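Local structure of ribokinase (Cryptococcus neoformans var. grubii serotype A, 6CW5) at residues S12-V17 with L135-H140; V66-A71 with D91-V96. The protein probably phosphorylates D-ribose at O-5, using ATP and a divalent cation, most likely magnesium, to give D-ribose 5-phosphate, and works as a homodimer. One frame throughout, in Å; residues are numbered along the deposited sequence.

In the fold
From the N terminus the chain enters strand 15-18, third from one edge of the large sheet, and contact 1 is made only when it returns at L135-H140 to start strand 140-143 alongside. The long loop closed this way holds the small four-stranded sheet; contact 2 is nested in the same loop, where the chain passes from strand 66-73 through helix 77-85 to the edge strand 93-96. Strand 66-73 of contact 2 also pairs with strand 15-18 of contact 1, through probable hydrogen bonds of V17 N to E67 O and D69 N to V17 O. Together with that pairing, contacts 1 and 2 join four consecutive parallel strands, in the order 93-96, 66-73, 15-18, 140-143.

Contact 1: residues S12-V17 with L135-H140; sequences SSRCLV and LATYTH
R14 and L16 on one side and H140 on the other make the parallel pairing that joins strand 15-18 to the start of strand 140-143, neighbours in the large sheet of the PfkB-type ribokinase fold. Backbone bonds set the register. R14 O accepts two of them, from T139 N at 2.9 Å, in the carbonyl plane, and from H140 N, tilted 30° out of it. L16 N then reaches H140 O at 2.9 Å. A water donates to T137 O and weakly to S12 O. C15 and H140, paired in a parallel bridge, share the sheet face that meets helix 279-292, C15 on V288 and M292, H140 on L291 and M292.

Side-chain polar bonds continue the pairing toward the N terminus. T139 OG1 takes the R14 N-H at 3.0 Å. The same hydroxyl lies at the edge of the H140 ring, 2.8 Å from H140 ND1, a hydrogen bond that holds the imidazole in its rotation.

Away from C15 and H140, R14 and L16 pack on the loop. R14 CG, anti to the backbone N (chi1 -175°), lies 3.7 Å from Y138 CD1, oblique to the ring, with R14 CB close to T137 O. L16 CD2 touches L135 CD2 at 3.6 Å, the side chains crossing at about a right angle. A polar atom, T137 OG1, lies 3.4 Å above one face of the Y138 ring; over the opposite face L16 CB makes a CH-pi contact 3.6 Å from the centroid, 8° off the normal.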
loop_
_atom_site.group_PDB
_atom_site.type_symbol
_atom_site.label_atom_id
_atom_site.label_comp_id
_atom_site.label_asym_id
_atom_site.label_seq_id
_atom_site.Cartn_x
_atom_site.Cartn_y
_atom_site.Cartn_z
ATOM N N SER A 12 20.759 -14.777 13.312
ATOM C CA SER A 12 19.889 -15.942 13.189
ATOM C C SER A 12 18.738 -15.684 12.219
ATOM O O SER A 12 18.008 -14.698 12.343
ATOM C CB SER A 12 19.338 -16.346 14.552
ATOM O OG SER A 12 20.090 -17.420 15.089
ATOM N N SER A 13 18.547 -16.591 11.276
ATOM C CA SER A 13 17.662 -16.296 10.157
ATOM C C SER A 13 16.191 -16.456 10.522
ATOM O O SER A 13 15.798 -17.408 11.196
ATOM C CB SER A 13 18.011 -17.192 8.970
ATOM O OG SER A 13 19.348 -16.969 8.562
ATOM N N ARG A 14 15.376 -15.506 10.063
ATOM C CA ARG A 14 13.937 -15.562 10.279
ATOM C C ARG A 14 13.265 -14.904 9.087
ATOM O O ARG A 14 13.674 -13.821 8.659
ATOM C CB ARG A 14 13.526 -14.871 11.592
ATOM C CG ARG A 14 12.024 -15.023 11.917
ATOM C CD ARG A 14 11.691 -14.635 13.359
ATOM N NE ARG A 14 12.326 -15.538 14.313
ATOM C CZ ARG A 14 11.712 -16.549 14.928
ATOM N NH1 ARG A 14 10.423 -16.800 14.713
ATOM N NH2 ARG A 14 12.392 -17.310 15.771
ATOM N N CYS A 15 12.251 -15.576 8.540
ATOM C CA CYS A 15 11.573 -15.128 7.334
ATOM C C CYS A 15 10.204 -14.565 7.668
ATOM O O CYS A 15 9.432 -15.187 8.400
ATOM C CB CYS A 15 11.411 -16.278 6.344
ATOM S SG CYS A 15 10.635 -15.779 4.801
ATOM N N LEU A 16 9.886 -13.413 7.103
ATOM C CA LEU A 16 8.522 -12.912 7.135
ATOM C C LEU A 16 7.915 -13.140 5.762
ATOM O O LEU A 16 8.521 -12.754 4.745
ATOM C CB LEU A 16 8.481 -11.425 7.477
ATOM C CG LEU A 16 7.099 -10.768 7.440
ATOM C CD1 LEU A 16 6.156 -11.312 8.517
ATOM C CD2 LEU A 16 7.328 -9.270 7.621
ATOM N N VAL A 17 6.776 -13.816 5.728
ATOM C CA VAL A 17 5.966 -13.942 4.512
ATOM C C VAL A 17 4.841 -12.933 4.619
ATOM O O VAL A 17 3.979 -13.037 5.497
ATOM C CB VAL A 17 5.409 -15.362 4.325
ATOM C CG1 VAL A 17 4.622 -15.466 2.994
ATOM C CG2 VAL A 17 6.542 -16.402 4.389
ATOM N N LEU A 135 10.478 -4.692 10.727
ATOM C CA LEU A 135 11.147 -5.852 10.171
ATOM C C LEU A 135 12.329 -6.266 11.023
ATOM O O LEU A 135 13.153 -7.072 10.580
ATOM C CB LEU A 135 11.593 -5.563 8.735
ATOM C CG LEU A 135 10.443 -5.223 7.798
ATOM C CD1 LEU A 135 10.974 -5.068 6.391
ATOM C CD2 LEU A 135 9.320 -6.291 7.812
ATOM N N ALA A 136 12.411 -5.734 12.252
ATOM C CA ALA A 136 13.629 -5.835 13.046
ATOM C C ALA A 136 14.056 -7.280 13.278
ATOM O O ALA A 136 15.256 -7.568 13.330
ATOM C CB ALA A 136 13.437 -5.121 14.387
ATOM N N THR A 137 13.103 -8.201 13.444
ATOM C CA THR A 137 13.485 -9.570 13.785
ATOM C C THR A 137 13.774 -10.428 12.562
ATOM O O THR A 137 14.158 -11.595 12.714
ATOM C CB THR A 137 12.395 -10.243 14.626
ATOM O OG1 THR A 137 11.198 -10.376 13.857
ATOM C CG2 THR A 137 12.083 -9.425 15.873
ATOM N N TYR A 138 13.610 -9.895 11.358
ATOM C CA TYR A 138 13.648 -10.702 10.143
ATOM C C TYR A 138 14.925 -10.475 9.348
ATOM O O TYR A 138 15.423 -9.350 9.263
ATOM C CB TYR A 138 12.445 -10.391 9.258
ATOM C CG TYR A 138 11.162 -10.651 9.991
ATOM C CD1 TYR A 138 10.768 -11.957 10.288
ATOM C CD2 TYR A 138 10.365 -9.600 10.427
ATOM C CE1 TYR A 138 9.590 -12.204 10.965
ATOM C CE2 TYR A 138 9.178 -9.839 11.110
ATOM C CZ TYR A 138 8.808 -11.141 11.378
ATOM O OH TYR A 138 7.651 -11.387 12.064
ATOM N N THR A 139 15.439 -11.559 8.760
ATOM C CA THR A 139 16.531 -11.508 7.806
ATOM C C THR A 139 16.056 -11.715 6.375
ATOM O O THR A 139 16.778 -11.351 5.437
ATOM C CB THR A 139 17.585 -12.579 8.139
ATOM O OG1 THR A 139 16.957 -13.871 8.183
ATOM C CG2 THR A 139 18.261 -12.295 9.487
ATOM N N HIS A 140 14.872 -12.306 6.188
ATOM C CA HIS A 140 14.367 -12.647 4.860
ATOM C C HIS A 140 12.914 -12.221 4.746
ATOM O O HIS A 140 12.156 -12.337 5.715
ATOM C CB HIS A 140 14.496 -14.169 4.593
ATOM C CG HIS A 140 15.916 -14.615 4.428
ATOM N ND1 HIS A 140 16.819 -14.617 5.471
ATOM C CD2 HIS A 140 16.605 -15.004 3.332
ATOM C CE1 HIS A 140 17.996 -15.022 5.028
ATOM N NE2 HIS A 140 17.897 -15.253 3.735
HETATM O O HOH W 1 16.543 -12.169 13.937
#

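Contact 2: residues V66-A71 with D91-V96; sequences VELDGA and DKLKIV
K94 folds back over the backbone of G70 and ends beside D69. Its CB lies 3.7 Å from G70 O, and CG and CD stay over the same oxygen at longer range. Bends at chi3 (-77°) and chi4 (-70°) curl the chain so that CE comes to 3.2 Å from G70 O. At the tip, NZ makes a salt bridge to D69 OD1 at 3.1 Å, meeting it from above the carboxylate plane. NZ also donates to K92 O at 2.8 Å, and weakly to G70 O. D69 OD2 is held by Y155, so the carboxylate is fixed through both oxygens.

Beneath this chain the strands run parallel, the two ends of a beta-alpha-beta unit whose helix 77-85 packs on L68 and L93. G70 N reaches K92 O at 3.1 Å, from the face of that carbonyl plane opposite to K94 NZ, and K94 N returns to G70 O at 2.9 Å. L93 CD1 fits against the backbone of G70 and A71, where the glycine has no side chain. Toward the strand starts, a water accepts from K92 N and may donate to L68 O and E67 OE1. At the far end A71 CB touches V96 CG2 at 3.8 Å.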
loop_
_atom_site.group_PDB
_atom_site.type_symbol
_atom_site.label_atom_id
_atom_site.label_comp_id
_atom_site.label_asym_id
_atom_site.label_seq_id
_atom_site.Cartn_x
_atom_site.Cartn_y
_atom_site.Cartn_z
ATOM N N VAL A 66 9.665 -19.019 10.439
ATOM C CA VAL A 66 8.902 -18.201 9.508
ATOM C C VAL A 66 7.647 -17.709 10.202
ATOM O O VAL A 66 7.086 -18.386 11.076
ATOM C CB VAL A 66 8.566 -18.988 8.214
ATOM C CG1 VAL A 66 7.786 -20.289 8.548
ATOM C CG2 VAL A 66 7.828 -18.109 7.240
ATOM N N GLU A 67 7.248 -16.496 9.848
ATOM C CA GLU A 67 6.025 -15.847 10.322
ATOM C C GLU A 67 5.219 -15.394 9.115
ATOM O O GLU A 67 5.799 -14.936 8.136
ATOM C CB GLU A 67 6.323 -14.608 11.182
ATOM C CG GLU A 67 7.119 -14.858 12.448
ATOM C CD GLU A 67 6.252 -15.085 13.669
ATOM O OE1 GLU A 67 5.068 -14.664 13.689
ATOM O OE2 GLU A 67 6.773 -15.698 14.621
ATOM N N LEU A 68 3.889 -15.491 9.193
ATOM C CA LEU A 68 3.008 -15.056 8.109
ATOM C C LEU A 68 2.225 -13.817 8.536
ATOM O O LEU A 68 1.678 -13.772 9.652
ATOM C CB LEU A 68 2.053 -16.185 7.702
ATOM C CG LEU A 68 1.036 -15.830 6.609
ATOM C CD1 LEU A 68 1.735 -15.503 5.287
ATOM C CD2 LEU A 68 0.023 -16.985 6.420
ATOM N N ASP A 69 2.249 -12.778 7.690
ATOM C CA ASP A 69 1.556 -11.517 7.947
ATOM C C ASP A 69 0.459 -11.387 6.886
ATOM O O ASP A 69 0.752 -11.331 5.693
ATOM C CB ASP A 69 2.561 -10.353 7.886
ATOM C CG ASP A 69 1.938 -8.996 8.139
ATOM O OD1 ASP A 69 0.728 -8.810 7.930
ATOM O OD2 ASP A 69 2.691 -8.082 8.484
ATOM N N GLY A 70 -0.802 -11.343 7.311
ATOM C CA GLY A 70 -1.891 -11.286 6.345
ATOM C C GLY A 70 -3.215 -11.359 7.077
ATOM O O GLY A 70 -3.287 -10.975 8.245
ATOM N N ALA A 71 -4.266 -11.851 6.424
ATOM C CA ALA A 71 -5.564 -11.848 7.084
ATOM C C ALA A 71 -6.436 -12.970 6.541
ATOM O O ALA A 71 -6.368 -13.320 5.359
ATOM C CB ALA A 71 -6.278 -10.509 6.898
ATOM N N ASP A 91 1.085 -14.571 14.755
ATOM C CA ASP A 91 0.632 -13.394 15.502
ATOM C C ASP A 91 0.130 -12.292 14.572
ATOM O O ASP A 91 -0.743 -11.507 14.956
ATOM C CB ASP A 91 1.745 -12.829 16.376
ATOM C CG ASP A 91 2.043 -13.691 17.576
ATOM O OD1 ASP A 91 1.383 -14.749 17.731
ATOM O OD2 ASP A 91 2.948 -13.307 18.355
ATOM N N LYS A 92 0.676 -12.206 13.363
ATOM C CA LYS A 92 0.306 -11.169 12.407
ATOM C C LYS A 92 -0.698 -11.662 11.382
ATOM O O LYS A 92 -0.909 -10.988 10.370
ATOM C CB LYS A 92 1.546 -10.641 11.685
ATOM C CG LYS A 92 2.648 -10.140 12.632
ATOM C CD LYS A 92 2.281 -8.841 13.289
ATOM C CE LYS A 92 3.502 -8.238 14.003
ATOM N NZ LYS A 92 3.976 -9.069 15.159
ATOM N N LEU A 93 -1.309 -12.826 11.606
ATOM C CA LEU A 93 -2.344 -13.355 10.714
ATOM C C LEU A 93 -3.680 -12.972 11.344
ATOM O O LEU A 93 -4.157 -13.614 12.291
ATOM C CB LEU A 93 -2.195 -14.858 10.504
ATOM C CG LEU A 93 -3.242 -15.479 9.563
ATOM C CD1 LEU A 93 -3.160 -14.849 8.177
ATOM C CD2 LEU A 93 -3.060 -16.973 9.464
ATOM N N LYS A 94 -4.259 -11.888 10.831
ATOM C CA LYS A 94 -5.408 -11.258 11.443
ATOM C C LYS A 94 -6.670 -12.012 11.058
ATOM O O LYS A 94 -6.795 -12.492 9.932
ATOM C CB LYS A 94 -5.501 -9.797 10.997
ATOM C CG LYS A 94 -4.315 -8.945 11.547
ATOM C CD LYS A 94 -4.026 -7.692 10.727
ATOM C CE LYS A 94 -3.276 -7.988 9.428
ATOM N NZ LYS A 94 -1.852 -8.417 9.601
ATOM N N ILE A 95 -7.610 -12.093 11.999
ATOM C CA ILE A 95 -8.920 -12.677 11.743
ATOM C C ILE A 95 -9.917 -11.534 11.649
ATOM O O ILE A 95 -10.124 -10.794 12.623
ATOM C CB ILE A 95 -9.312 -13.671 12.843
ATOM C CG1 ILE A 95 -8.267 -14.795 12.925
ATOM C CG2 ILE A 95 -10.690 -14.225 12.565
ATOM C CD1 ILE A 95 -8.416 -15.683 14.169
ATOM N N VAL A 96 -10.560 -11.404 10.499
ATOM C CA VAL A 96 -11.358 -10.228 10.174
ATOM C C VAL A 96 -12.821 -10.581 10.328
ATOM O O VAL A 96 -13.312 -11.491 9.655
ATOM C CB VAL A 96 -11.079 -9.736 8.748
ATOM C CG1 VAL A 96 -11.840 -8.453 8.484
ATOM C CG2 VAL A 96 -9.592 -9.531 8.560
HETATM O O HOH W 2 2.784 -13.620 12.233
HETATM O O HOH W 3 5.262 -12.044 14.825
#